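Local coordinates for uracil-DNA glycosylase (Epstein-Barr virus, PDB 6LYJ), which is a viral member of the uracil-DNA glycosylase family, an alpha/beta protein built round a parallel four-stranded sheet flanked by helices, at residues L30-L33 against W34-F37; S104-Y107 against G108-V111. All coordinates share one frame; numbering follows the deposited sequence.

Contact 1 (L30-L33 against W34-F37)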
ATOM      1  N   LEU A  30     -17.077  -0.872 -14.858  1.00 25.16           N
ATOM      2  CA  LEU A  30     -17.673  -1.152 -13.561  1.00 24.38           C
ATOM      3  C   LEU A  30     -18.870  -2.087 -13.704  1.00 23.21           C
ATOM      4  O   LEU A  30     -19.568  -2.060 -14.720  1.00 23.99           O
ATOM      5  CB  LEU A  30     -18.124   0.145 -12.894  1.00 20.33           C
ATOM      6  CG  LEU A  30     -17.026   1.040 -12.313  1.00 18.83           C
ATOM      7  CD1 LEU A  30     -17.603   2.399 -11.973  1.00 24.01           C
ATOM      8  CD2 LEU A  30     -16.408   0.407 -11.083  1.00 15.56           C
ATOM      9  N   PRO A  31     -19.131  -2.913 -12.691  1.00 23.37           N
ATOM     10  CA  PRO A  31     -20.342  -3.739 -12.706  1.00 29.73           C
ATOM     11  C   PRO A  31     -21.587  -2.874 -12.633  1.00 26.55           C
ATOM     12  O   PRO A  31     -21.566  -1.742 -12.142  1.00 25.32           O
ATOM     13  CB  PRO A  31     -20.203  -4.617 -11.453  1.00 29.65           C
ATOM     14  CG  PRO A  31     -18.780  -4.450 -11.006  1.00 24.43           C
ATOM     15  CD  PRO A  31     -18.360  -3.096 -11.452  1.00 20.63           C
ATOM     16  N   ASP A  32     -22.690  -3.436 -13.136  1.00 22.97           N
ATOM     17  CA  ASP A  32     -23.942  -2.688 -13.205  1.00 28.16           C
ATOM     18  C   ASP A  32     -24.395  -2.224 -11.823  1.00 28.50           C
ATOM     19  O   ASP A  32     -24.969  -1.137 -11.686  1.00 29.37           O
ATOM     20  CB  ASP A  32     -25.028  -3.545 -13.859  1.00 37.61           C
ATOM     21  CG  ASP A  32     -24.742  -3.837 -15.322  1.00 44.65           C
ATOM     22  OD1 ASP A  32     -24.229  -2.940 -16.024  1.00 46.88           O
ATOM     23  OD2 ASP A  32     -25.033  -4.967 -15.769  1.00 48.15           O
ATOM     24  N   LEU A  33     -24.168  -3.040 -10.791  1.00 26.45           N
ATOM     25  CA  LEU A  33     -24.558  -2.629  -9.445  1.00 24.50           C
ATOM     26  C   LEU A  33     -23.797  -1.383  -9.010  1.00 22.95           C
ATOM     27  O   LEU A  33     -24.356  -0.505  -8.345  1.00 22.37           O
ATOM     28  CB  LEU A  33     -24.325  -3.774  -8.463  1.00 28.70           C
ATOM     29  CG  LEU A  33     -25.401  -4.857  -8.464  1.00 32.86           C
ATOM     30  CD1 LEU A  33     -24.917  -6.058  -7.679  1.00 36.51           C
ATOM     31  CD2 LEU A  33     -26.712  -4.331  -7.895  1.00 27.91           C
ATOM     32  N   TRP A  34     -22.528  -1.269  -9.410  1.00 18.25           N
ATOM     33  CA  TRP A  34     -21.759  -0.076  -9.072  1.00 20.88           C
ATOM     34  C   TRP A  34     -22.227   1.133  -9.869  1.00 22.07           C
ATOM     35  O   TRP A  34     -22.234   2.254  -9.349  1.00 21.55           O
ATOM     36  CB  TRP A  34     -20.264  -0.324  -9.264  1.00 20.94           C
ATOM     37  CG  TRP A  34     -19.633  -0.825  -8.007  1.00 23.08           C
ATOM     38  CD1 TRP A  34     -19.535  -2.121  -7.591  1.00 24.25           C
ATOM     39  CD2 TRP A  34     -19.045  -0.025  -6.975  1.00 23.44           C
ATOM     40  NE1 TRP A  34     -18.904  -2.178  -6.369  1.00 24.80           N
ATOM     41  CE2 TRP A  34     -18.595  -0.904  -5.970  1.00 23.35           C
ATOM     42  CE3 TRP A  34     -18.849   1.351  -6.807  1.00 25.25           C
ATOM     43  CZ2 TRP A  34     -17.959  -0.453  -4.814  1.00 23.05           C
ATOM     44  CZ3 TRP A  34     -18.219   1.797  -5.658  1.00 26.07           C
ATOM     45  CH2 TRP A  34     -17.781   0.898  -4.678  1.00 21.24           C
ATOM     46  N   LEU A  35     -22.589   0.941 -11.137  1.00 24.85           N
ATOM     47  CA  LEU A  35     -23.158   2.047 -11.901  1.00 26.74           C
ATOM     48  C   LEU A  35     -24.446   2.541 -11.255  1.00 25.29           C
ATOM     49  O   LEU A  35     -24.655   3.751 -11.115  1.00 24.47           O
ATOM     50  CB  LEU A  35     -23.406   1.619 -13.346  1.00 32.01           C
ATOM     51  CG  LEU A  35     -22.146   1.333 -14.168  1.00 34.27           C
ATOM     52  CD1 LEU A  35     -22.510   0.797 -15.548  1.00 34.07           C
ATOM     53  CD2 LEU A  35     -21.261   2.566 -14.272  1.00 34.50           C
ATOM     54  N   ASP A  36     -25.320   1.615 -10.846  1.00 28.82           N
ATOM     55  CA  ASP A  36     -26.527   1.999 -10.118  1.00 31.66           C
ATOM     56  C   ASP A  36     -26.187   2.719  -8.816  1.00 32.28           C
ATOM     57  O   ASP A  36     -26.847   3.698  -8.448  1.00 33.81           O
ATOM     58  CB  ASP A  36     -27.389   0.767  -9.834  1.00 36.07           C
ATOM     59  CG  ASP A  36     -27.889   0.095 -11.100  1.00 43.90           C
ATOM     60  OD1 ASP A  36     -27.929   0.765 -12.154  1.00 46.40           O
ATOM     61  OD2 ASP A  36     -28.250  -1.100 -11.040  1.00 46.43           O
ATOM     62  N   PHE A  37     -25.171   2.233  -8.097  1.00 29.47           N
ATOM     63  CA  PHE A  37     -24.809   2.808  -6.806  1.00 26.11           C
ATOM     64  C   PHE A  37     -24.251   4.219  -6.943  1.00 27.49           C
ATOM     65  O   PHE A  37     -24.587   5.104  -6.149  1.00 25.55           O
ATOM     66  CB  PHE A  37     -23.794   1.896  -6.117  1.00 23.63           C
ATOM     67  CG  PHE A  37     -23.413   2.335  -4.733  1.00 27.08           C
ATOM     68  CD1 PHE A  37     -24.234   2.062  -3.651  1.00 29.13           C
ATOM     69  CD2 PHE A  37     -22.216   2.998  -4.511  1.00 26.27           C
ATOM     70  CE1 PHE A  37     -23.877   2.454  -2.376  1.00 27.75           C
ATOM     71  CE2 PHE A  37     -21.853   3.393  -3.235  1.00 27.52           C
ATOM     72  CZ  PHE A  37     -22.684   3.119  -2.168  1.00 28.50           C
TER
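Pro31 and Trp34 run alongside each other in the same direction, Pro31 CD 4.0 Å from Trp34 CB, just before and within the first turn of helix 32-38. Leu30, buried just before the helix, reaches back to the same side. Its CB is 4.2 Å from Trp34 CB and equally 4.2 Å from Leu35 CD2, so one methylene meets both residues and joins the incoming chain to the helix. Pro31 occupies the N-cap position. Its carbonyl oxygen accepts a bond from Leu35 N and a second, weak one from Trp34 N; one oxygen thus serves two amides of the opening turn. The next two rungs are regular: Asp36 N donates to Asp32 O at 2.9 Å, and Phe37 N to Leu33 O at 2.9 Å. Phe37 belongs to this packed side too: its CB sits 3.3 Å from Leu33 O, and with CG anti to the backbone N (chi1 -176°) the ring is turned off the 30-33 segment, toward helix 167-181.

The solvent flank is looser. Asp32, Leu33 and Asp36 are exposed, and contact there is mostly side chain against backbone. Asp32 OD1 only grazes Leu35 CD1 at 4.1 Å, and the two carboxylates stand well apart, Asp32 OD1 lying 6.5 Å from Asp36 OD1. Two acids in the first turns may interact favourably with the helix dipole.

Beyond the turn, the Trp34 indole meets Trp74 edge-to-face and touches Ala75 and Ile83. Leu30, Trp34 and Phe37 pack on Phe170, Val174 and Leu178, setting the short helix 32-38 against helix 167-181.

Contact 2 (S104-Y107 against G108-V111); sequences SVAY and GFPV
The Phe109 ring turns an edge toward Ala106: Ala106 O lies in the ring plane, 3.5 Å from Phe109 CD1, and the Ala106 methyl meets the same corner, CB to CD1 3.8 Å. CG of Phe109 stands anti to its own carbonyl carbon (chi1 -76°), which brings the ring edge back beside Ala106, the first residue of the turn. Val105 approaches at a slant from the other end of this side chain. Its CG2 is 3.9 Å from Phe109 CB and 3.7 Å from Pro110 O, so one methyl branch touches both the Phe109 stem and the Pro110 carbonyl. Tyr107 is oriented quite differently: its CA-CB bond leads away from the following residues, and one face of its ring covers the neighbouring peptide nitrogen, Tyr107 CG lying 3.1 Å from Gly108 N.

The backbone between these groups is closed by one hydrogen bond, Phe109 N to Ala106 O at 3.2 Å, with the N-H pointing well at the oxygen (160°). A water joins the two arms of the bend, hydrogen-bonded to Ala106 O at 2.9 Å and to Phe109 O at 2.7 Å. Buried Val105 also touches Tyr93 and Gln97, and Gln97 meets Phe109 as well, while Phe109 and Pro110 pack against an acidic side chain of the other protein chain in the assembly.

This is a type II beta turn from Ala106 to Phe109, with glycine in its third position. Gly108 has a positive phi (92°), and a CB there would be jammed against Tyr107 O, the steric reason for glycine at this place in such turns.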
ATOM      1  N   SER A 104      -3.639  -7.057  -1.617  1.00 14.95           N
ATOM      2  CA  SER A 104      -3.680  -8.473  -1.951  1.00 17.18           C
ATOM      3  C   SER A 104      -2.777  -8.791  -3.141  1.00 19.62           C
ATOM      4  O   SER A 104      -2.518  -7.946  -4.001  1.00 20.23           O
ATOM      5  CB  SER A 104      -5.122  -8.883  -2.265  1.00 11.58           C
ATOM      6  OG  SER A 104      -5.218 -10.258  -2.561  1.00 15.84           O
ATOM      7  N   VAL A 105      -2.301 -10.038  -3.187  1.00 17.02           N
ATOM      8  CA  VAL A 105      -1.635 -10.573  -4.367  1.00 17.81           C
ATOM      9  C   VAL A 105      -2.293 -11.900  -4.721  1.00 18.17           C
ATOM     10  O   VAL A 105      -2.885 -12.576  -3.877  1.00 16.61           O
ATOM     11  CB  VAL A 105      -0.109 -10.757  -4.168  1.00 16.24           C
ATOM     12  CG1 VAL A 105       0.573  -9.412  -3.915  1.00 15.21           C
ATOM     13  CG2 VAL A 105       0.174 -11.726  -3.028  1.00 18.83           C
ATOM     14  N   ALA A 106      -2.161 -12.278  -5.991  1.00 21.38           N
ATOM     15  CA  ALA A 106      -2.762 -13.509  -6.483  1.00 21.96           C
ATOM     16  C   ALA A 106      -2.115 -14.733  -5.837  1.00 25.61           C
ATOM     17  O   ALA A 106      -1.015 -14.673  -5.278  1.00 24.28           O
ATOM     18  CB  ALA A 106      -2.647 -13.587  -8.005  1.00 24.27           C
ATOM     19  N   TYR A 107      -2.832 -15.855  -5.903  1.00 26.25           N
ATOM     20  CA  TYR A 107      -2.322 -17.099  -5.346  1.00 24.60           C
ATOM     21  C   TYR A 107      -1.019 -17.488  -6.033  1.00 22.07           C
ATOM     22  O   TYR A 107      -0.841 -17.267  -7.234  1.00 24.19           O
ATOM     23  CB  TYR A 107      -3.360 -18.217  -5.492  1.00 25.12           C
ATOM     24  CG  TYR A 107      -2.838 -19.581  -5.100  1.00 27.39           C
ATOM     25  CD1 TYR A 107      -2.723 -19.941  -3.765  1.00 25.26           C
ATOM     26  CD2 TYR A 107      -2.460 -20.508  -6.062  1.00 32.07           C
ATOM     27  CE1 TYR A 107      -2.238 -21.183  -3.398  1.00 25.07           C
ATOM     28  CE2 TYR A 107      -1.977 -21.754  -5.702  1.00 32.88           C
ATOM     29  CZ  TYR A 107      -1.868 -22.084  -4.368  1.00 29.94           C
ATOM     30  OH  TYR A 107      -1.392 -23.323  -4.005  1.00 37.40           O
ATOM     31  N   GLY A 108      -0.093 -18.050  -5.259  1.00 25.55           N
ATOM     32  CA  GLY A 108       1.209 -18.410  -5.768  1.00 30.96           C
ATOM     33  C   GLY A 108       2.270 -17.337  -5.626  1.00 31.47           C
ATOM     34  O   GLY A 108       3.462 -17.650  -5.726  1.00 30.91           O
ATOM     35  N   PHE A 109       1.874 -16.083  -5.390  1.00 27.41           N
ATOM     36  CA  PHE A 109       2.846 -15.010  -5.213  1.00 25.63           C
ATOM     37  C   PHE A 109       3.247 -14.888  -3.744  1.00 27.47           C
ATOM     38  O   PHE A 109       2.399 -15.027  -2.856  1.00 29.68           O
ATOM     39  CB  PHE A 109       2.272 -13.676  -5.684  1.00 25.69           C
ATOM     40  CG  PHE A 109       2.228 -13.519  -7.176  1.00 30.22           C
ATOM     41  CD1 PHE A 109       1.145 -13.979  -7.905  1.00 32.04           C
ATOM     42  CD2 PHE A 109       3.267 -12.897  -7.850  1.00 27.99           C
ATOM     43  CE1 PHE A 109       1.101 -13.829  -9.280  1.00 32.73           C
ATOM     44  CE2 PHE A 109       3.228 -12.743  -9.224  1.00 28.44           C
ATOM     45  CZ  PHE A 109       2.145 -13.209  -9.939  1.00 28.08           C
ATOM     46  N   PRO A 110       4.524 -14.617  -3.471  1.00 25.15           N
ATOM     47  CA  PRO A 110       4.944 -14.355  -2.089  1.00 24.07           C
ATOM     48  C   PRO A 110       4.176 -13.187  -1.486  1.00 18.22           C
ATOM     49  O   PRO A 110       3.771 -12.254  -2.179  1.00 19.47           O
ATOM     50  CB  PRO A 110       6.436 -14.032  -2.228  1.00 26.82           C
ATOM     51  CG  PRO A 110       6.848 -14.713  -3.497  1.00 27.31           C
ATOM     52  CD  PRO A 110       5.659 -14.604  -4.408  1.00 26.89           C
ATOM     53  N   VAL A 111       3.964 -13.258  -0.176  1.00 18.73           N
ATOM     54  CA  VAL A 111       3.193 -12.244   0.539  1.00 19.69           C
ATOM     55  C   VAL A 111       4.035 -10.984   0.715  1.00 18.99           C
ATOM     56  O   VAL A 111       5.141 -11.051   1.271  1.00 18.80           O
ATOM     57  CB  VAL A 111       2.701 -12.777   1.894  1.00 20.01           C
ATOM     58  CG1 VAL A 111       1.868 -11.721   2.608  1.00 21.71           C
ATOM     59  CG2 VAL A 111       1.890 -14.046   1.688  1.00 17.90           C
TER
HETATM   60  O   HOH W   1      -0.295 -15.393  -2.596  1.00 23.40           O

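From the N-terminal side, contact 1 comes first and is complete before contact 2 opens; the two follow in series, neither enclosing nor crossing the other. Each joins residues that run on directly, so each closes no more than a local bend: contact 1 the opening of helix 32-38, contact 2 a reversal in the loop between strand 85-89 and helix 113-125. Their centres are 28 Å apart and their nearest atoms about 16 Å, without touching. Strand 85-89, an inner strand of the parallel sheet, lies between them in sequence. Side chains of contact 1 belong to the packing of the N-terminal region, whereas contact 2 shapes a surface loop next to another protein chain.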